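Local coordinates for protein telomerase reverse transcriptase (Candida tropicalis MYA-3404, PDB 6ZD1) that probably extends chromosome ends by copying a template within the telomerase RNA into telomeric DNA repeats, at residues 106-109 with 110-114; 81-84 with 85-89; 122-126 with 127-131; 92-95 with 96-100; 583-586 with 587-591. All coordinates share one frame; numbering follows the deposited sequence.

Contact 1 of 5, residues 106-109 with 110-114; sequences KVIQ and DRIVD
Arg111 N donates to Val107 O at 3.1 Å, four residues back along the chain. Three more bonds of the same kind run beside it. Asp110 N reaches Lys106 O at 3.2 Å, and Val113 N reaches Gln109 O at 3.0 Å. The shortest joins Ile112 N to Ile108 O, at 2.8 Å. Each carbonyl from Lys106 to Gln109 therefore has a backbone donor. The Arg111 chain bends at chi2 (-73°) and again at chi3 (77°). The bends bring NH1 to 4.0 Å from Val107 CG1, and the two side chains cross obliquely. The turn belongs to α-helix 104-117 of the telomerase RNA-binding domain. Arg111 also works forward along this helix. Its NH2 forms a salt bridge to Asp114 OD2 at 3.1 Å, and NE adds a weak bond to the same oxygen. That oxygen lies in the guanidinium plane, but NH2 meets it from above the carboxylate plane. Asp114 OD1 has its own salt bridge, to Arg117. Asp110 CB lies over one face of the guanidinium, near its rim. Elsewhere on the turn, Lys106 NZ donates to Gln109 OE1 at 3.2 Å. The apolar pair is loose, with Ile108 CG2 4.4 Å from Ile112 CD1. Both isoleucines also touch Phe168 of helix 158-179.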
loop_
_atom_site.group_PDB
_atom_site.type_symbol
_atom_site.label_atom_id
_atom_site.label_comp_id
_atom_site.label_asym_id
_atom_site.label_seq_id
_atom_site.Cartn_x
_atom_site.Cartn_y
_atom_site.Cartn_z
ATOM N N LYS A 106 33.384 1.458 -0.647
ATOM C CA LYS A 106 32.734 0.168 -0.848
ATOM C C LYS A 106 31.506 0.029 0.043
ATOM O O LYS A 106 30.469 -0.488 -0.391
ATOM C CB LYS A 106 33.723 -0.967 -0.583
ATOM C CG LYS A 106 34.910 -1.004 -1.536
ATOM C CD LYS A 106 34.461 -1.179 -2.982
ATOM C CE LYS A 106 34.843 0.025 -3.839
ATOM N NZ LYS A 106 34.374 -0.103 -5.249
ATOM N N VAL A 107 31.605 0.487 1.291
ATOM C CA VAL A 107 30.482 0.378 2.217
ATOM C C VAL A 107 29.343 1.293 1.784
ATOM O O VAL A 107 28.174 0.886 1.762
ATOM C CB VAL A 107 30.939 0.690 3.653
ATOM C CG1 VAL A 107 29.777 0.524 4.621
ATOM C CG2 VAL A 107 32.104 -0.206 4.046
ATOM N N ILE A 108 29.662 2.544 1.447
ATOM C CA ILE A 108 28.619 3.497 1.074
ATOM C C ILE A 108 27.935 3.068 -0.218
ATOM O O ILE A 108 26.716 3.221 -0.370
ATOM C CB ILE A 108 29.204 4.916 0.967
ATOM C CG1 ILE A 108 29.797 5.343 2.309
ATOM C CG2 ILE A 108 28.132 5.905 0.534
ATOM C CD1 ILE A 108 30.521 6.668 2.257
ATOM N N GLN A 109 28.698 2.518 -1.164
ATOM C CA GLN A 109 28.096 2.065 -2.414
ATOM C C GLN A 109 27.130 0.911 -2.175
ATOM O O GLN A 109 26.068 0.842 -2.806
ATOM C CB GLN A 109 29.184 1.658 -3.409
ATOM C CG GLN A 109 29.889 2.833 -4.063
ATOM C CD GLN A 109 30.951 2.400 -5.054
ATOM O OE1 GLN A 109 31.535 1.323 -4.927
ATOM N NE2 GLN A 109 31.206 3.238 -6.051
ATOM N N ASP A 110 27.468 0.009 -1.251
ATOM C CA ASP A 110 26.550 -1.074 -0.915
ATOM C C ASP A 110 25.273 -0.531 -0.290
ATOM O O ASP A 110 24.178 -1.037 -0.557
ATOM C CB ASP A 110 27.225 -2.067 0.031
ATOM C CG ASP A 110 28.222 -2.966 -0.676
ATOM O OD1 ASP A 110 28.280 -2.936 -1.923
ATOM O OD2 ASP A 110 28.947 -3.705 0.022
ATOM N N ARG A 111 25.389 0.518 0.530
ATOM C CA ARG A 111 24.191 1.114 1.109
ATOM C C ARG A 111 23.396 1.870 0.057
ATOM O O ARG A 111 22.170 1.979 0.171
ATOM C CB ARG A 111 24.557 2.045 2.265
ATOM C CG ARG A 111 25.401 1.415 3.368
ATOM C CD ARG A 111 24.606 0.452 4.239
ATOM N NE ARG A 111 24.381 -0.833 3.583
ATOM C CZ ARG A 111 25.273 -1.818 3.545
ATOM N NH1 ARG A 111 26.457 -1.668 4.128
ATOM N NH2 ARG A 111 24.983 -2.954 2.924
ATOM N N ILE A 112 24.070 2.369 -0.982
ATOM C CA ILE A 112 23.358 3.008 -2.085
ATOM C C ILE A 112 22.546 1.978 -2.860
ATOM O O ILE A 112 21.409 2.247 -3.268
ATOM C CB ILE A 112 24.340 3.754 -3.005
ATOM C CG1 ILE A 112 24.902 4.989 -2.307
ATOM C CG2 ILE A 112 23.654 4.168 -4.295
ATOM C CD1 ILE A 112 25.850 5.775 -3.184
ATOM N N VAL A 113 23.112 0.789 -3.086
ATOM C CA VAL A 113 22.362 -0.262 -3.767
ATOM C C VAL A 113 21.154 -0.674 -2.937
ATOM O O VAL A 113 20.050 -0.851 -3.468
ATOM C CB VAL A 113 23.271 -1.464 -4.075
ATOM C CG1 VAL A 113 22.465 -2.573 -4.739
ATOM C CG2 VAL A 113 24.424 -1.033 -4.957
ATOM N N ASP A 114 21.331 -0.805 -1.618
ATOM C CA ASP A 114 20.193 -1.105 -0.756
ATOM C C ASP A 114 19.145 -0.006 -0.848
ATOM O O ASP A 114 17.941 -0.282 -0.893
ATOM C CB ASP A 114 20.654 -1.285 0.692
ATOM C CG ASP A 114 21.425 -2.577 0.910
ATOM O OD1 ASP A 114 21.480 -3.415 -0.018
ATOM O OD2 ASP A 114 21.977 -2.751 2.016
#

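Contact 2 of 5, residues 81-84 with 85-89; sequences RVVE and VVLII
Val83 and Leu87 run alongside each other in the same direction, with Val83 CG1 3.8 Å from Leu87 CD1. They are an i to i+4 pair on α-helix 79-93, within the telomerase RNA-binding domain. Val83 CG1 stands opposite its own N about the first torsion (chi1 171°) and beside the carbonyl carbon. From there it leans along the helix to the next turn. Glu84 and Ile88 are also aligned. Here the methylene does the touching, and Glu84 CG comes to 3.9 Å from Ile88 CD1. The rest of the Glu84 chain is extended and carries the carboxylate on past this point. Its OE1 lies 3.4 Å from Arg81 NH1. The oxygen is well out of the guanidinium plane, so this salt bridge rests on charge alone and no N-H points at it. Behind the side chains, four backbone bonds fix the spacing. Leu87 N donates to Val83 O at 2.9 Å with a nearly straight N-H (169°). Ile88 N donates to Glu84 O at the same length, 2.9 Å. Val85 and Val86 make the matching bonds to Arg81 and Val82. The next shell holds the helix from several sides. Val83 meets Val113 and Leu116 of helix 104-117. Val82, Val85 and Val86 touch Trp180, while Val85 and Ile88 touch Tyr60. Val85 CG2 sits 3.2 Å from Arg81 O, the same oxygen that accepts Val85 N.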
loop_
_atom_site.group_PDB
_atom_site.type_symbol
_atom_site.label_atom_id
_atom_site.label_comp_id
_atom_site.label_asym_id
_atom_site.label_seq_id
_atom_site.Cartn_x
_atom_site.Cartn_y
_atom_site.Cartn_z
ATOM N N ARG A 81 21.795 -2.300 -14.472
ATOM C CA ARG A 81 22.118 -1.116 -15.257
ATOM C C ARG A 81 21.702 0.150 -14.525
ATOM O O ARG A 81 22.350 1.194 -14.672
ATOM C CB ARG A 81 21.445 -1.191 -16.628
ATOM C CG ARG A 81 21.703 0.018 -17.511
ATOM C CD ARG A 81 23.175 0.134 -17.878
ATOM N NE ARG A 81 23.465 -0.460 -19.181
ATOM C CZ ARG A 81 23.994 -1.667 -19.357
ATOM N NH1 ARG A 81 24.299 -2.424 -18.310
ATOM N NH2 ARG A 81 24.222 -2.118 -20.583
ATOM N N VAL A 82 20.636 0.073 -13.724
ATOM C CA VAL A 82 20.247 1.201 -12.881
ATOM C C VAL A 82 21.342 1.502 -11.870
ATOM O O VAL A 82 21.737 2.658 -11.675
ATOM C CB VAL A 82 18.908 0.914 -12.179
ATOM C CG1 VAL A 82 18.605 2.003 -11.166
ATOM C CG2 VAL A 82 17.784 0.796 -13.192
ATOM N N VAL A 83 21.852 0.459 -11.210
ATOM C CA VAL A 83 22.891 0.652 -10.205
ATOM C C VAL A 83 24.161 1.186 -10.852
ATOM O O VAL A 83 24.812 2.093 -10.319
ATOM C CB VAL A 83 23.145 -0.660 -9.442
ATOM C CG1 VAL A 83 24.378 -0.531 -8.556
ATOM C CG2 VAL A 83 21.929 -1.027 -8.611
ATOM N N GLU A 84 24.517 0.652 -12.022
ATOM C CA GLU A 84 25.750 1.074 -12.681
ATOM C C GLU A 84 25.703 2.554 -13.039
ATOM O O GLU A 84 26.683 3.277 -12.835
ATOM C CB GLU A 84 25.997 0.220 -13.926
ATOM C CG GLU A 84 27.350 0.459 -14.583
ATOM C CD GLU A 84 27.596 -0.445 -15.778
ATOM O OE1 GLU A 84 26.636 -1.097 -16.242
ATOM O OE2 GLU A 84 28.751 -0.504 -16.253
ATOM N N VAL A 85 24.566 3.026 -13.560
ATOM C CA VAL A 85 24.431 4.444 -13.892
ATOM C C VAL A 85 24.594 5.300 -12.643
ATOM O O VAL A 85 25.312 6.306 -12.647
ATOM C CB VAL A 85 23.086 4.715 -14.588
ATOM C CG1 VAL A 85 22.851 6.212 -14.714
ATOM C CG2 VAL A 85 23.061 4.066 -15.957
ATOM N N VAL A 86 23.907 4.924 -11.562
ATOM C CA VAL A 86 23.961 5.706 -10.328
ATOM C C VAL A 86 25.391 5.788 -9.802
ATOM O O VAL A 86 25.887 6.870 -9.469
ATOM C CB VAL A 86 23.000 5.116 -9.281
ATOM C CG1 VAL A 86 23.172 5.820 -7.947
ATOM C CG2 VAL A 86 21.564 5.233 -9.771
ATOM N N LEU A 87 26.081 4.646 -9.730
ATOM C CA LEU A 87 27.437 4.645 -9.186
ATOM C C LEU A 87 28.414 5.371 -10.102
ATOM O O LEU A 87 29.380 5.975 -9.622
ATOM C CB LEU A 87 27.905 3.210 -8.939
ATOM C CG LEU A 87 27.106 2.430 -7.892
ATOM C CD1 LEU A 87 27.726 1.061 -7.642
ATOM C CD2 LEU A 87 27.000 3.227 -6.598
ATOM N N ILE A 88 28.175 5.335 -11.415
ATOM C CA ILE A 88 29.021 6.077 -12.342
ATOM C C ILE A 88 28.862 7.577 -12.121
ATOM O O ILE A 88 29.847 8.327 -12.139
ATOM C CB ILE A 88 28.701 5.670 -13.794
ATOM C CG1 ILE A 88 29.342 4.316 -14.118
ATOM C CG2 ILE A 88 29.158 6.741 -14.777
ATOM C CD1 ILE A 88 29.030 3.805 -15.506
ATOM N N ILE A 89 27.626 8.038 -11.902
ATOM C CA ILE A 89 27.409 9.444 -11.566
ATOM C C ILE A 89 28.081 9.777 -10.238
ATOM O O ILE A 89 28.778 10.791 -10.110
ATOM C CB ILE A 89 25.906 9.769 -11.533
ATOM C CG1 ILE A 89 25.228 9.363 -12.843
ATOM C CG2 ILE A 89 25.696 11.257 -11.294
ATOM C CD1 ILE A 89 25.391 10.355 -13.947
#

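Contact 3 of 5, residues 122-126 with 127-131; sequences ERLHL and DDVLS
The His125 and Asp128 side chains extend next to one another, with the ring and carboxylate planes 76° apart. Asp128 OD1 approaches the ring obliquely. It comes to 3.3 Å from His125 CB but stays 4.7 Å from His125 ND1, too far for a direct contact. This is the start of the short helix 126-129, with His125 at the N-cap position. The ring also packs on Val651 and Thr655 of helix 642-664. Asp128 OD2 is held elsewhere, by a hydrogen bond with Ser587 OG. The His125 backbone carbonyl starts the helix and accepts two N-H groups. Val129 N comes nearly in line with the carbonyl, at 3.2 Å from His125 O. Asp128 N is 3.0 Å from His125 O and lies above the carbonyl plane. The helix ends soon after, as Leu130 leaves helical angles, although Leu130 N still reaches Leu126 O at 3.3 Å. On the apolar side, Leu124 and Val129 cross at about a right angle. Leu124 has CG anti to N (chi1 -163°), which directs the branch forward to the helix. The touching atoms are Leu124 CD1 and Val129 CG2, 3.7 Å apart.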
loop_
_atom_site.group_PDB
_atom_site.type_symbol
_atom_site.label_atom_id
_atom_site.label_comp_id
_atom_site.label_asym_id
_atom_site.label_seq_id
_atom_site.Cartn_x
_atom_site.Cartn_y
_atom_site.Cartn_z
ATOM N N GLU A 122 12.231 5.324 0.475
ATOM C CA GLU A 122 11.974 5.008 1.870
ATOM C C GLU A 122 12.893 5.813 2.783
ATOM O O GLU A 122 13.907 6.368 2.353
ATOM C CB GLU A 122 12.148 3.510 2.130
ATOM C CG GLU A 122 10.913 2.674 1.815
ATOM C CD GLU A 122 9.828 2.798 2.876
ATOM O OE1 GLU A 122 8.790 2.116 2.744
ATOM O OE2 GLU A 122 10.012 3.570 3.842
ATOM N N ARG A 123 12.515 5.874 4.058
ATOM C CA ARG A 123 13.245 6.689 5.020
ATOM C C ARG A 123 14.638 6.123 5.268
ATOM O O ARG A 123 14.816 4.916 5.448
ATOM C CB ARG A 123 12.472 6.774 6.337
ATOM C CG ARG A 123 12.975 7.856 7.280
ATOM C CD ARG A 123 12.116 7.954 8.531
ATOM N NE ARG A 123 12.122 9.307 9.079
ATOM C CZ ARG A 123 11.267 10.259 8.716
ATOM N NH1 ARG A 123 10.337 10.000 7.807
ATOM N NH2 ARG A 123 11.340 11.466 9.259
ATOM N N LEU A 124 15.628 7.011 5.298
ATOM C CA LEU A 124 17.006 6.620 5.551
ATOM C C LEU A 124 17.254 6.552 7.051
ATOM O O LEU A 124 16.806 7.419 7.806
ATOM C CB LEU A 124 17.976 7.610 4.904
ATOM C CG LEU A 124 19.406 7.094 4.757
ATOM C CD1 LEU A 124 19.469 6.077 3.632
ATOM C CD2 LEU A 124 20.390 8.231 4.529
ATOM N N HIS A 125 17.975 5.517 7.480
ATOM C CA HIS A 125 18.276 5.307 8.893
ATOM C C HIS A 125 19.780 5.420 9.087
ATOM O O HIS A 125 20.523 4.480 8.780
ATOM C CB HIS A 125 17.752 3.953 9.366
ATOM C CG HIS A 125 16.267 3.809 9.243
ATOM N ND1 HIS A 125 15.398 4.168 10.251
ATOM C CD2 HIS A 125 15.496 3.352 8.228
ATOM C CE1 HIS A 125 14.157 3.939 9.862
ATOM N NE2 HIS A 125 14.188 3.445 8.638
ATOM N N LEU A 126 20.223 6.550 9.641
ATOM C CA LEU A 126 21.649 6.851 9.694
ATOM C C LEU A 126 22.423 5.867 10.562
ATOM O O LEU A 126 23.640 5.738 10.393
ATOM C CB LEU A 126 21.858 8.283 10.193
ATOM C CG LEU A 126 21.269 9.386 9.305
ATOM C CD1 LEU A 126 21.215 10.724 10.030
ATOM C CD2 LEU A 126 22.054 9.515 8.005
ATOM N N ASP A 127 21.755 5.155 11.471
ATOM C CA ASP A 127 22.466 4.197 12.308
ATOM C C ASP A 127 22.818 2.928 11.543
ATOM O O ASP A 127 23.796 2.252 11.885
ATOM C CB ASP A 127 21.631 3.849 13.543
ATOM C CG ASP A 127 21.370 5.053 14.434
ATOM O OD1 ASP A 127 20.693 5.999 13.978
ATOM O OD2 ASP A 127 21.831 5.047 15.595
ATOM N N ASP A 128 22.054 2.606 10.497
ATOM C CA ASP A 128 22.318 1.435 9.670
ATOM C C ASP A 128 23.302 1.742 8.545
ATOM O O ASP A 128 24.240 0.975 8.311
ATOM C CB ASP A 128 21.009 0.888 9.087
ATOM C CG ASP A 128 20.037 0.417 10.162
ATOM O OD1 ASP A 128 18.987 1.074 10.351
ATOM O OD2 ASP A 128 20.320 -0.613 10.815
ATOM N N VAL A 129 23.112 2.869 7.853
ATOM C CA VAL A 129 23.965 3.216 6.718
ATOM C C VAL A 129 25.397 3.467 7.163
ATOM O O VAL A 129 26.348 3.088 6.466
ATOM C CB VAL A 129 23.387 4.444 5.988
ATOM C CG1 VAL A 129 24.313 4.909 4.872
ATOM C CG2 VAL A 129 22.002 4.136 5.449
ATOM N N LEU A 130 25.579 4.065 8.339
ATOM C CA LEU A 130 26.897 4.492 8.788
ATOM C C LEU A 130 27.626 3.310 9.402
ATOM O O LEU A 130 27.261 2.830 10.480
ATOM C CB LEU A 130 26.786 5.640 9.788
ATOM C CG LEU A 130 26.375 6.993 9.198
ATOM C CD1 LEU A 130 26.278 8.067 10.268
ATOM C CD2 LEU A 130 27.352 7.411 8.120
ATOM N N SER A 131 28.648 2.829 8.699
ATOM C CA SER A 131 29.593 1.899 9.297
ATOM C C SER A 131 31.033 2.214 8.890
ATOM O O SER A 131 31.891 1.318 8.899
ATOM C CB SER A 131 29.236 0.454 8.944
ATOM O OG SER A 131 28.007 0.097 9.547
#

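Contact 4 of 5, residues 92-95 with 96-100; sequences KLLP and LDAWG
The backbone leaves helix 79-93 at Leu94, runs extended through Pro95, and coils again so that Pro95 O meets Ala98 N in a weak bond of 2.9 Å. Trp99 N makes a second weak bond to the same oxygen. The backbone of 96-99 curls like a helix but lacks its regular bonding pattern. Trp99 folds its ring back onto the start of the turn. Its NE1 donates to Leu94 O at 3.0 Å. The bond is bent (141°), and the nitrogen sits above the carbonyl plane. Leu94 CD2 lies over the centre of one ring face, 4.2 Å above the plane. Pro95 O is at the ring edge, 3.0 Å from Trp99 CD1. Lys105 adds a cation-pi contact to the ring. Ala98 CB packs against both leading residues, 3.8 Å from Leu94 CB and from Pro95 CD. Asp97 takes the first torsion between N and the carbonyl carbon (chi1 56°). This sets OD1 beside the proline ring, 3.3 Å from Pro95 CB. The same oxygen forms a salt bridge to Arg43 of helix 36-50. The arrangement is a helix-to-helix connection: the tight turn with which the chain leaves helix 79-93 on its way to helix 104-117 in the telomerase RNA-binding domain.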
loop_
_atom_site.group_PDB
_atom_site.type_symbol
_atom_site.label_atom_id
_atom_site.label_comp_id
_atom_site.label_asym_id
_atom_site.label_seq_id
_atom_site.Cartn_x
_atom_site.Cartn_y
_atom_site.Cartn_z
ATOM N N LYS A 92 31.846 10.152 -10.538
ATOM C CA LYS A 92 32.185 11.446 -11.124
ATOM C C LYS A 92 31.912 12.585 -10.150
ATOM O O LYS A 92 32.684 13.549 -10.078
ATOM C CB LYS A 92 31.406 11.653 -12.425
ATOM C CG LYS A 92 31.935 10.853 -13.607
ATOM C CD LYS A 92 30.994 10.956 -14.800
ATOM C CE LYS A 92 31.739 11.289 -16.090
ATOM N NZ LYS A 92 32.290 12.678 -16.094
ATOM N N LEU A 93 30.817 12.494 -9.389
ATOM C CA LEU A 93 30.428 13.595 -8.513
ATOM C C LEU A 93 31.325 13.682 -7.285
ATOM O O LEU A 93 31.684 14.782 -6.846
ATOM C CB LEU A 93 28.967 13.430 -8.090
ATOM C CG LEU A 93 27.907 14.201 -8.876
ATOM C CD1 LEU A 93 28.028 15.685 -8.580
ATOM C CD2 LEU A 93 28.034 13.945 -10.369
ATOM N N LEU A 94 31.696 12.539 -6.716
ATOM C CA LEU A 94 32.428 12.513 -5.460
ATOM C C LEU A 94 33.851 12.023 -5.680
ATOM O O LEU A 94 34.050 10.864 -6.078
ATOM C CB LEU A 94 31.712 11.632 -4.440
ATOM C CG LEU A 94 30.619 12.298 -3.598
ATOM C CD1 LEU A 94 29.459 12.802 -4.450
ATOM C CD2 LEU A 94 30.127 11.336 -2.529
ATOM N N PRO A 95 34.859 12.864 -5.452
ATOM C CA PRO A 95 36.247 12.386 -5.452
ATOM C C PRO A 95 36.481 11.377 -4.335
ATOM O O PRO A 95 35.647 11.180 -3.449
ATOM C CB PRO A 95 37.067 13.667 -5.249
ATOM C CG PRO A 95 36.111 14.644 -4.641
ATOM C CD PRO A 95 34.765 14.311 -5.205
ATOM N N LEU A 96 37.650 10.726 -4.385
ATOM C CA LEU A 96 37.911 9.599 -3.489
ATOM C C LEU A 96 37.856 10.015 -2.021
ATOM O O LEU A 96 37.368 9.257 -1.174
ATOM C CB LEU A 96 39.266 8.966 -3.810
ATOM C CG LEU A 96 39.598 7.701 -3.010
ATOM C CD1 LEU A 96 38.717 6.532 -3.435
ATOM C CD2 LEU A 96 41.068 7.342 -3.133
ATOM N N ASP A 97 38.368 11.205 -1.696
ATOM C CA ASP A 97 38.288 11.681 -0.319
ATOM C C ASP A 97 36.852 11.979 0.098
ATOM O O ASP A 97 36.515 11.850 1.279
ATOM C CB ASP A 97 39.171 12.916 -0.131
ATOM C CG ASP A 97 38.831 14.032 -1.099
ATOM O OD1 ASP A 97 38.241 13.741 -2.160
ATOM O OD2 ASP A 97 39.160 15.200 -0.800
ATOM N N ALA A 98 35.991 12.363 -0.852
ATOM C CA ALA A 98 34.595 12.635 -0.516
ATOM C C ALA A 98 33.892 11.390 0.010
ATOM O O ALA A 98 32.937 11.500 0.788
ATOM C CB ALA A 98 33.853 13.195 -1.730
ATOM N N TRP A 99 34.335 10.203 -0.414
ATOM C CA TRP A 99 33.855 8.941 0.139
ATOM C C TRP A 99 34.493 8.604 1.482
ATOM O O TRP A 99 34.025 7.680 2.157
ATOM C CB TRP A 99 34.113 7.792 -0.841
ATOM C CG TRP A 99 33.498 7.983 -2.197
ATOM C CD1 TRP A 99 34.035 8.664 -3.250
ATOM C CD2 TRP A 99 32.236 7.471 -2.655
ATOM N NE1 TRP A 99 33.187 8.617 -4.330
ATOM C CE2 TRP A 99 32.076 7.890 -3.990
ATOM C CE3 TRP A 99 31.226 6.703 -2.062
ATOM C CZ2 TRP A 99 30.948 7.567 -4.746
ATOM C CZ3 TRP A 99 30.106 6.383 -2.816
ATOM C CH2 TRP A 99 29.978 6.814 -4.142
ATOM N N GLY A 100 35.562 9.298 1.861
ATOM C CA GLY A 100 36.219 9.059 3.134
ATOM C C GLY A 100 36.965 7.744 3.215
ATOM O O GLY A 100 36.859 7.038 4.225
#

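Contact 5 of 5, residues 583-586 with 587-591; sequences KALF and SNLKQ
Ser587, Asn588, Leu589 and Lys590 each send a backbone N-H back to the residue four places earlier, in a regular α-helix. Ser587 N is 3.1 Å from Lys583 O, and Asn588 N is 3.2 Å from Ala584 O. The later bonds are shorter. Leu589 N lies 2.9 Å from Leu585 O, and Lys590 N lies 2.8 Å from Phe586 O. The side-chain contact is between Leu585 and Leu589, which meet at a slant. Leu589 CD1 touches Leu585 CG at 3.9 Å and Leu585 CD1 at 4.0 Å. Leu585 has CG trans to the backbone nitrogen (chi1 175°), while Leu589 has CG beside its N (chi1 -70°). The first branch therefore leans forward along the helix and the second leans back to it. Ser587 OG lies 3.4 Å from Lys583 O. Ser587 OG also forms a hydrogen bond with Asp128 OD2, outside this helix. Lys590 CB rests against Phe586 O, and the chain then bends at chi2 and departs from that turn. It touches Val651 and Ile652 of helix 642-664. The helix, 582-596, is one of a bundle consistent with the thumb of telomerase. Leu585 packs on Ser630 and Ile634 of helix 609-637, and Leu589 touches Ala626 and Ile627 of the same helix. Helix 642-664 is met by Phe586, whose ring stacks with Phe648, and by Leu589, which touches that phenylalanine too.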
loop_
_atom_site.group_PDB
_atom_site.type_symbol
_atom_site.label_atom_id
_atom_site.label_comp_id
_atom_site.label_asym_id
_atom_site.label_seq_id
_atom_site.Cartn_x
_atom_site.Cartn_y
_atom_site.Cartn_z
ATOM N N LYS A 583 23.175 -7.240 15.218
ATOM C CA LYS A 583 23.116 -5.978 14.492
ATOM C C LYS A 583 22.989 -6.217 12.995
ATOM O O LYS A 583 22.161 -5.586 12.326
ATOM C CB LYS A 583 24.347 -5.127 14.793
ATOM C CG LYS A 583 24.194 -3.676 14.361
ATOM C CD LYS A 583 25.493 -2.903 14.485
ATOM C CE LYS A 583 26.507 -3.348 13.447
ATOM N NZ LYS A 583 27.735 -2.509 13.505
ATOM N N ALA A 584 23.784 -7.144 12.454
ATOM C CA ALA A 584 23.692 -7.456 11.032
ATOM C C ALA A 584 22.364 -8.108 10.686
ATOM O O ALA A 584 21.854 -7.921 9.575
ATOM C CB ALA A 584 24.847 -8.368 10.617
ATOM N N LEU A 585 21.775 -8.846 11.629
ATOM C CA LEU A 585 20.484 -9.476 11.380
ATOM C C LEU A 585 19.365 -8.443 11.358
ATOM O O LEU A 585 18.447 -8.531 10.534
ATOM C CB LEU A 585 20.201 -10.538 12.444
ATOM C CG LEU A 585 18.813 -11.176 12.346
ATOM C CD1 LEU A 585 18.780 -12.207 11.227
ATOM C CD2 LEU A 585 18.377 -11.785 13.665
ATOM N N PHE A 586 19.418 -7.465 12.264
ATOM C CA PHE A 586 18.341 -6.487 12.338
ATOM C C PHE A 586 18.383 -5.516 11.165
ATOM O O PHE A 586 17.328 -5.111 10.663
ATOM C CB PHE A 586 18.418 -5.738 13.671
ATOM C CG PHE A 586 18.176 -6.613 14.876
ATOM C CD1 PHE A 586 17.397 -7.757 14.775
ATOM C CD2 PHE A 586 18.725 -6.289 16.110
ATOM C CE1 PHE A 586 17.171 -8.564 15.880
ATOM C CE2 PHE A 586 18.501 -7.088 17.220
ATOM C CZ PHE A 586 17.724 -8.228 17.103
ATOM N N SER A 587 19.579 -5.164 10.687
ATOM C CA SER A 587 19.682 -4.289 9.523
ATOM C C SER A 587 19.156 -4.977 8.272
ATOM O O SER A 587 18.466 -4.356 7.457
ATOM C CB SER A 587 21.129 -3.845 9.314
ATOM O OG SER A 587 21.527 -2.919 10.309
ATOM N N ASN A 588 19.492 -6.253 8.098
ATOM C CA ASN A 588 18.984 -6.999 6.955
ATOM C C ASN A 588 17.472 -7.175 7.041
ATOM O O ASN A 588 16.763 -6.998 6.042
ATOM C CB ASN A 588 19.691 -8.350 6.870
ATOM C CG ASN A 588 19.221 -9.182 5.704
ATOM O OD1 ASN A 588 18.269 -9.952 5.823
ATOM N ND2 ASN A 588 19.888 -9.035 4.566
ATOM N N LEU A 589 16.955 -7.503 8.232
ATOM C CA LEU A 589 15.515 -7.684 8.385
ATOM C C LEU A 589 14.767 -6.360 8.293
ATOM O O LEU A 589 13.587 -6.341 7.924
ATOM C CB LEU A 589 15.199 -8.380 9.709
ATOM C CG LEU A 589 15.596 -9.851 9.837
ATOM C CD1 LEU A 589 15.218 -10.381 11.204
ATOM C CD2 LEU A 589 14.962 -10.694 8.738
ATOM N N LYS A 590 15.424 -5.245 8.608
ATOM C CA LYS A 590 14.787 -3.955 8.377
ATOM C C LYS A 590 14.683 -3.679 6.884
ATOM O O LYS A 590 13.661 -3.166 6.412
ATOM C CB LYS A 590 15.562 -2.846 9.092
ATOM C CG LYS A 590 14.741 -1.601 9.397
ATOM C CD LYS A 590 14.652 -0.709 8.187
ATOM C CE LYS A 590 13.617 0.377 8.342
ATOM N NZ LYS A 590 13.531 1.147 7.049
ATOM N N GLN A 591 15.718 -4.044 6.121
ATOM C CA GLN A 591 15.629 -3.974 4.667
ATOM C C GLN A 591 14.515 -4.867 4.139
ATOM O O GLN A 591 13.719 -4.442 3.294
ATOM C CB GLN A 591 16.963 -4.367 4.040
ATOM C CG GLN A 591 17.987 -3.268 4.083
ATOM C CD GLN A 591 17.479 -2.009 3.416
ATOM O OE1 GLN A 591 17.213 -1.994 2.210
ATOM N NE2 GLN A 591 17.318 -0.947 4.198
#

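In the fold
Contacts 1 to 4 all lie in the RNA-binding domain. Contacts 1 and 2 are on packed helices, their centres 12 Å apart, and Val113 CG2 reaches Val83 CG1 at 3.6 Å. Contact 4 continues the helix of contact 2 and leads to that of contact 1. Contacts 4 and 1 touch where Ile108 CD1 lies 3.6 Å from Trp99 O. Contact 3 packs on contact 1, with Arg111 CG 3.6 Å from Val129 O. It also meets contact 5, their centres 11 Å apart. The join is a probable hydrogen bond of 2.7 Å between Asp128 OD2 and Ser587 OG. This is consistent with the ring-shaped telomerase fold, where thumb meets RNA-binding domain. Contacts 4 and 5 are farthest apart, centres about 27 Å.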